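Local coordinates for uncharacterized protein (Staphylococcus aureus, PDB 3P8A) that is of unknown function but carries a glyoxalase-like domain of the VOC family, whose members commonly bind small molecules within curved beta-sheets, at residues K146-D158 and K163-S175. Sequence-based numbering, arbitrary orientation.
Sequences KVKWQLLYIMNQD and KPPFFIQWEESDS
Gln150 and Gln169 form a hydrogen-bonded pair in an antiparallel beta hairpin, strand 166-170 running back against 147-155, between strands 106-113 and 130-139 of a mixed sheet. Gln150 N reaches Gln169 O at 2.9 Å, and Gln169 N returns the bond to Gln150 O. Leu152 and Phe167 repeat the reciprocal pattern, while Glu171 N extends the ladder past the strand end to Lys148 O. Between these rungs, Leu151 CA directs its hydrogen at Phe167 O, 3.2 Å away.

One water bridges Gln150 OE1 and Gln169 O; another accepts from Ile154 N and donates to Pro165 O, where the two atoms stand too far apart to bond directly. Gln169 OE1 accepts from Ile117 N, and Glu171 OE2 from Gln136 NE2.

On the face carrying Trp149, Leu151, Ile168 and Trp170, Trp149 CG sits between the backbone N and carbonyl carbon (chi1 69°), which lays its indole beside that of Trp170, CE3 to CZ3 3.6 Å, planes inclined at 51°. Ile168 CD1 presses on Trp149 CD1 at 3.4 Å and lies over one face of Trp170. Leu151 CD2 meets the edge of the Phe166 ring; Phe166 CB packs on Tyr153 CD1 at 3.5 Å. On the other face, Ile154 CD1 touches Phe167 CE2 at 3.9 Å.

A bound glycerol, probably from the crystallisation liquor, lies near Trp149 and may mark a pocket. Backbone bonds thus fix the register, while the faces differ: one largely aromatic and aliphatic, with Tyr153 OH bonded to Phe94 N, the other passing from Phe167 to water-bridged glutamine.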
loop_
_atom_site.group_PDB
_atom_site.type_symbol
_atom_site.label_atom_id
_atom_site.label_comp_id
_atom_site.label_asym_id
_atom_site.label_seq_id
_atom_site.Cartn_x
_atom_site.Cartn_y
_atom_site.Cartn_z
ATOM N N LYS A 146 -0.118 4.463 21.668
ATOM C CA LYS A 146 0.848 4.891 20.657
ATOM C C LYS A 146 1.477 3.746 19.873
ATOM O O LYS A 146 2.083 2.846 20.463
ATOM C CB LYS A 146 1.946 5.771 21.275
ATOM C CG LYS A 146 1.564 7.242 21.338
ATOM C CD LYS A 146 2.250 7.981 22.477
ATOM C CE LYS A 146 1.386 8.090 23.716
ATOM N NZ LYS A 146 2.152 8.626 24.875
ATOM N N VAL A 147 1.367 3.802 18.535
ATOM C CA VAL A 147 1.972 2.809 17.650
ATOM C C VAL A 147 3.044 3.515 16.827
ATOM O O VAL A 147 2.779 4.586 16.292
ATOM C CB VAL A 147 0.960 1.987 16.793
ATOM C CG1 VAL A 147 0.108 1.063 17.667
ATOM C CG2 VAL A 147 0.074 2.880 15.944
ATOM N N LYS A 148 4.272 2.970 16.793
ATOM C CA LYS A 148 5.387 3.607 16.086
ATOM C C LYS A 148 5.954 2.802 14.912
ATOM O O LYS A 148 5.950 1.562 14.910
ATOM C CB LYS A 148 6.513 4.020 17.052
ATOM C CG LYS A 148 6.088 5.024 18.123
ATOM C CD LYS A 148 7.218 5.972 18.526
ATOM C CE LYS A 148 7.949 5.559 19.777
ATOM N NZ LYS A 148 8.877 6.623 20.238
ATOM N N TRP A 149 6.426 3.529 13.897
ATOM C CA TRP A 149 7.036 2.939 12.714
ATOM C C TRP A 149 7.916 3.941 11.977
ATOM O O TRP A 149 7.894 5.141 12.281
ATOM C CB TRP A 149 5.958 2.321 11.784
ATOM C CG TRP A 149 5.059 3.301 11.096
ATOM C CD1 TRP A 149 5.201 3.783 9.831
ATOM C CD2 TRP A 149 3.867 3.906 11.626
ATOM N NE1 TRP A 149 4.147 4.605 9.514
ATOM C CE2 TRP A 149 3.311 4.700 10.598
ATOM C CE3 TRP A 149 3.197 3.833 12.865
ATOM C CZ2 TRP A 149 2.150 5.461 10.784
ATOM C CZ3 TRP A 149 2.034 4.570 13.039
ATOM C CH2 TRP A 149 1.520 5.368 12.006
ATOM N N GLN A 150 8.687 3.435 11.014
ATOM C CA GLN A 150 9.526 4.233 10.126
ATOM C C GLN A 150 9.143 3.927 8.693
ATOM O O GLN A 150 8.864 2.777 8.362
ATOM C CB GLN A 150 11.016 3.912 10.288
ATOM C CG GLN A 150 11.583 4.146 11.676
ATOM C CD GLN A 150 12.949 3.519 11.727
ATOM O OE1 GLN A 150 13.150 2.428 12.276
ATOM N NE2 GLN A 150 13.890 4.118 11.022
ATOM N N LEU A 151 9.169 4.948 7.844
ATOM C CA LEU A 151 8.905 4.809 6.415
ATOM C C LEU A 151 10.146 5.221 5.619
ATOM O O LEU A 151 10.906 6.081 6.054
ATOM C CB LEU A 151 7.707 5.662 5.976
ATOM C CG LEU A 151 6.361 5.359 6.647
ATOM C CD1 LEU A 151 5.304 6.255 6.106
ATOM C CD2 LEU A 151 5.937 3.917 6.437
ATOM N N LEU A 152 10.351 4.608 4.459
ATOM C CA LEU A 152 11.447 4.946 3.553
ATOM C C LEU A 152 10.821 5.005 2.170
ATOM O O LEU A 152 10.030 4.128 1.804
ATOM C CB LEU A 152 12.564 3.902 3.615
ATOM C CG LEU A 152 13.792 4.121 2.704
ATOM C CD1 LEU A 152 14.702 5.225 3.237
ATOM C CD2 LEU A 152 14.545 2.830 2.539
ATOM N N TYR A 153 11.106 6.079 1.445
ATOM C CA TYR A 153 10.550 6.291 0.126
ATOM C C TYR A 153 11.597 6.278 -0.945
ATOM O O TYR A 153 12.723 6.729 -0.714
ATOM C CB TYR A 153 9.847 7.629 0.071
ATOM C CG TYR A 153 8.665 7.728 1.010
ATOM C CD1 TYR A 153 7.413 7.251 0.637
ATOM C CD2 TYR A 153 8.772 8.391 2.228
ATOM C CE1 TYR A 153 6.314 7.359 1.482
ATOM C CE2 TYR A 153 7.666 8.545 3.066
ATOM C CZ TYR A 153 6.444 8.006 2.694
ATOM O OH TYR A 153 5.341 8.173 3.477
ATOM N N ILE A 154 11.204 5.841 -2.140
ATOM C CA ILE A 154 12.061 5.905 -3.316
ATOM C C ILE A 154 11.764 7.223 -4.020
ATOM O O ILE A 154 10.606 7.555 -4.245
ATOM C CB ILE A 154 11.833 4.686 -4.236
ATOM C CG1 ILE A 154 12.356 3.403 -3.557
ATOM C CG2 ILE A 154 12.486 4.910 -5.627
ATOM C CD1 ILE A 154 11.869 2.135 -4.194
HETATM N N MSE A 155 12.811 7.984 -4.362
HETATM C CA MSE A 155 12.638 9.218 -5.115
HETATM C C MSE A 155 13.257 9.071 -6.525
HETATM O O MSE A 155 14.445 9.346 -6.741
HETATM C CB MSE A 155 13.192 10.416 -4.352
HETATM C CG MSE A 155 12.505 11.692 -4.725
HETATM SE SE MSE A 155 13.795 13.093 -4.832
HETATM C CE MSE A 155 14.268 12.835 -6.723
ATOM N N ASN A 156 12.450 8.587 -7.466
ATOM C CA ASN A 156 12.891 8.377 -8.839
ATOM C C ASN A 156 13.095 9.705 -9.573
ATOM O O ASN A 156 12.159 10.505 -9.661
ATOM C CB ASN A 156 11.928 7.452 -9.589
ATOM C CG ASN A 156 12.418 6.954 -10.931
ATOM O OD1 ASN A 156 11.634 6.482 -11.754
ATOM N ND2 ASN A 156 13.715 7.031 -11.188
ATOM N N GLN A 157 14.342 9.934 -10.071
ATOM C CA GLN A 157 14.758 11.136 -10.808
ATOM C C GLN A 157 14.156 11.146 -12.214
ATOM O O GLN A 157 13.943 12.218 -12.790
ATOM C CB GLN A 157 16.287 11.239 -10.872
ATOM C CG GLN A 157 16.842 12.552 -10.298
ATOM C CD GLN A 157 17.111 12.521 -8.805
ATOM O OE1 GLN A 157 17.265 11.460 -8.183
ATOM N NE2 GLN A 157 17.213 13.698 -8.202
ATOM N N ASP A 158 13.880 9.950 -12.754
ATOM C CA ASP A 158 13.233 9.763 -14.041
ATOM C C ASP A 158 11.703 9.748 -13.784
ATOM O O ASP A 158 11.259 9.903 -12.638
ATOM C CB ASP A 158 13.732 8.446 -14.686
ATOM C CG ASP A 158 14.035 8.448 -16.182
ATOM O OD1 ASP A 158 13.395 7.653 -16.919
ATOM O OD2 ASP A 158 14.980 9.171 -16.606
ATOM N N LYS A 163 3.137 5.459 -8.754
ATOM C CA LYS A 163 3.818 5.931 -7.552
ATOM C C LYS A 163 4.570 4.745 -6.969
ATOM O O LYS A 163 3.963 3.679 -6.792
ATOM C CB LYS A 163 2.837 6.499 -6.512
ATOM C CG LYS A 163 3.545 7.241 -5.385
ATOM C CD LYS A 163 3.834 8.662 -5.774
ATOM C CE LYS A 163 4.337 9.453 -4.598
ATOM N NZ LYS A 163 4.473 10.881 -4.988
ATOM N N PRO A 164 5.903 4.879 -6.737
ATOM C CA PRO A 164 6.658 3.739 -6.219
ATOM C C PRO A 164 6.145 3.234 -4.878
ATOM O O PRO A 164 5.939 4.034 -3.960
ATOM C CB PRO A 164 8.090 4.306 -6.053
ATOM C CG PRO A 164 8.165 5.429 -7.035
ATOM C CD PRO A 164 6.789 6.051 -6.934
ATOM N N PRO A 165 6.015 1.904 -4.724
ATOM C CA PRO A 165 5.706 1.343 -3.396
ATOM C C PRO A 165 6.774 1.808 -2.396
ATOM O O PRO A 165 7.919 2.082 -2.784
ATOM C CB PRO A 165 5.822 -0.170 -3.616
ATOM C CG PRO A 165 5.549 -0.355 -5.059
ATOM C CD PRO A 165 6.190 0.828 -5.725
ATOM N N PHE A 166 6.390 1.935 -1.124
ATOM C CA PHE A 166 7.286 2.421 -0.084
ATOM C C PHE A 166 7.475 1.365 0.990
ATOM O O PHE A 166 6.819 0.323 0.946
ATOM C CB PHE A 166 6.820 3.780 0.472
ATOM C CG PHE A 166 5.477 3.757 1.157
ATOM C CD1 PHE A 166 4.303 3.851 0.422
ATOM C CD2 PHE A 166 5.386 3.685 2.544
ATOM C CE1 PHE A 166 3.064 3.846 1.060
ATOM C CE2 PHE A 166 4.145 3.695 3.179
ATOM C CZ PHE A 166 2.994 3.785 2.436
ATOM N N PHE A 167 8.432 1.598 1.900
ATOM C CA PHE A 167 8.821 0.607 2.896
ATOM C C PHE A 167 8.416 1.004 4.295
ATOM O O PHE A 167 8.413 2.182 4.627
ATOM C CB PHE A 167 10.358 0.421 2.856
ATOM C CG PHE A 167 10.931 0.042 1.505
ATOM C CD1 PHE A 167 11.085 -1.291 1.147
ATOM C CD2 PHE A 167 11.382 1.022 0.623
ATOM C CE1 PHE A 167 11.628 -1.643 -0.098
ATOM C CE2 PHE A 167 11.910 0.670 -0.623
ATOM C CZ PHE A 167 12.065 -0.669 -0.957
ATOM N N ILE A 168 8.128 0.007 5.119
ATOM C CA ILE A 168 7.760 0.190 6.501
ATOM C C ILE A 168 8.544 -0.759 7.404
ATOM O O ILE A 168 8.699 -1.941 7.108
ATOM C CB ILE A 168 6.209 0.055 6.749
ATOM C CG1 ILE A 168 5.805 0.574 8.164
ATOM C CG2 ILE A 168 5.681 -1.397 6.500
ATOM C CD1 ILE A 168 4.263 0.926 8.286
ATOM N N GLN A 169 8.976 -0.226 8.534
ATOM C CA GLN A 169 9.577 -1.000 9.604
ATOM C C GLN A 169 8.839 -0.578 10.873
ATOM O O GLN A 169 8.941 0.571 11.316
ATOM C CB GLN A 169 11.091 -0.795 9.754
ATOM C CG GLN A 169 11.685 -1.854 10.702
ATOM C CD GLN A 169 13.107 -1.570 11.100
ATOM O OE1 GLN A 169 13.993 -1.392 10.264
ATOM N NE2 GLN A 169 13.360 -1.600 12.388
ATOM N N TRP A 170 8.052 -1.506 11.407
ATOM C CA TRP A 170 7.284 -1.314 12.641
ATOM C C TRP A 170 8.248 -1.373 13.837
ATOM O O TRP A 170 9.131 -2.248 13.868
ATOM C CB TRP A 170 6.217 -2.429 12.747
ATOM C CG TRP A 170 5.147 -2.324 11.706
ATOM C CD1 TRP A 170 5.017 -3.087 10.582
ATOM C CD2 TRP A 170 4.047 -1.407 11.699
ATOM N NE1 TRP A 170 3.920 -2.680 9.860
ATOM C CE2 TRP A 170 3.282 -1.678 10.542
ATOM C CE3 TRP A 170 3.608 -0.404 12.578
ATOM C CZ2 TRP A 170 2.125 -0.950 10.219
ATOM C CZ3 TRP A 170 2.482 0.337 12.239
ATOM C CH2 TRP A 170 1.759 0.069 11.066
ATOM N N GLU A 171 8.096 -0.439 14.807
ATOM C CA GLU A 171 8.920 -0.428 16.029
ATOM C C GLU A 171 8.760 -1.781 16.732
ATOM O O GLU A 171 9.753 -2.468 16.979
ATOM C CB GLU A 171 8.557 0.761 16.939
ATOM C CG GLU A 171 9.725 1.686 17.259
ATOM C CD GLU A 171 10.485 2.306 16.096
ATOM O OE1 GLU A 171 11.717 2.090 16.024
ATOM O OE2 GLU A 171 9.867 3.030 15.280
ATOM N N GLU A 172 7.498 -2.211 16.917
ATOM C CA GLU A 172 7.115 -3.520 17.458
ATOM C C GLU A 172 7.713 -4.629 16.569
ATOM O O GLU A 172 7.718 -4.530 15.334
ATOM C CB GLU A 172 5.587 -3.637 17.509
ATOM C CG GLU A 172 5.052 -4.460 18.660
ATOM C CD GLU A 172 3.672 -4.018 19.104
ATOM O OE1 GLU A 172 3.587 -3.158 20.011
ATOM O OE2 GLU A 172 2.677 -4.488 18.504
ATOM N N SER A 173 8.277 -5.647 17.215
ATOM C CA SER A 173 8.940 -6.763 16.562
ATOM C C SER A 173 7.994 -7.606 15.698
ATOM O O SER A 173 6.763 -7.510 15.785
ATOM C CB SER A 173 9.619 -7.659 17.600
ATOM O OG SER A 173 10.364 -6.938 18.571
ATOM N N ASP A 174 8.610 -8.420 14.843
ATOM C CA ASP A 174 7.962 -9.407 14.003
ATOM C C ASP A 174 8.424 -10.759 14.627
ATOM O O ASP A 174 9.630 -11.020 14.706
ATOM C CB ASP A 174 8.429 -9.251 12.546
ATOM C CG ASP A 174 7.584 -9.933 11.492
ATOM O OD1 ASP A 174 7.131 -11.075 11.734
ATOM O OD2 ASP A 174 7.445 -9.368 10.394
ATOM N N SER A 175 7.495 -11.556 15.185
ATOM C CA SER A 175 6.061 -11.301 15.128
ATOM C C SER A 175 5.406 -10.894 16.464
ATOM O O SER A 175 4.485 -11.570 16.920
ATOM C CB SER A 175 5.343 -12.472 14.462
ATOM O OG SER A 175 5.121 -12.243 13.079
HETATM O O HOH W 1 4.939 -0.736 16.008
HETATM O O HOH W 2 11.010 1.182 13.061
HETATM O O HOH W 3 8.739 4.910 -2.309
#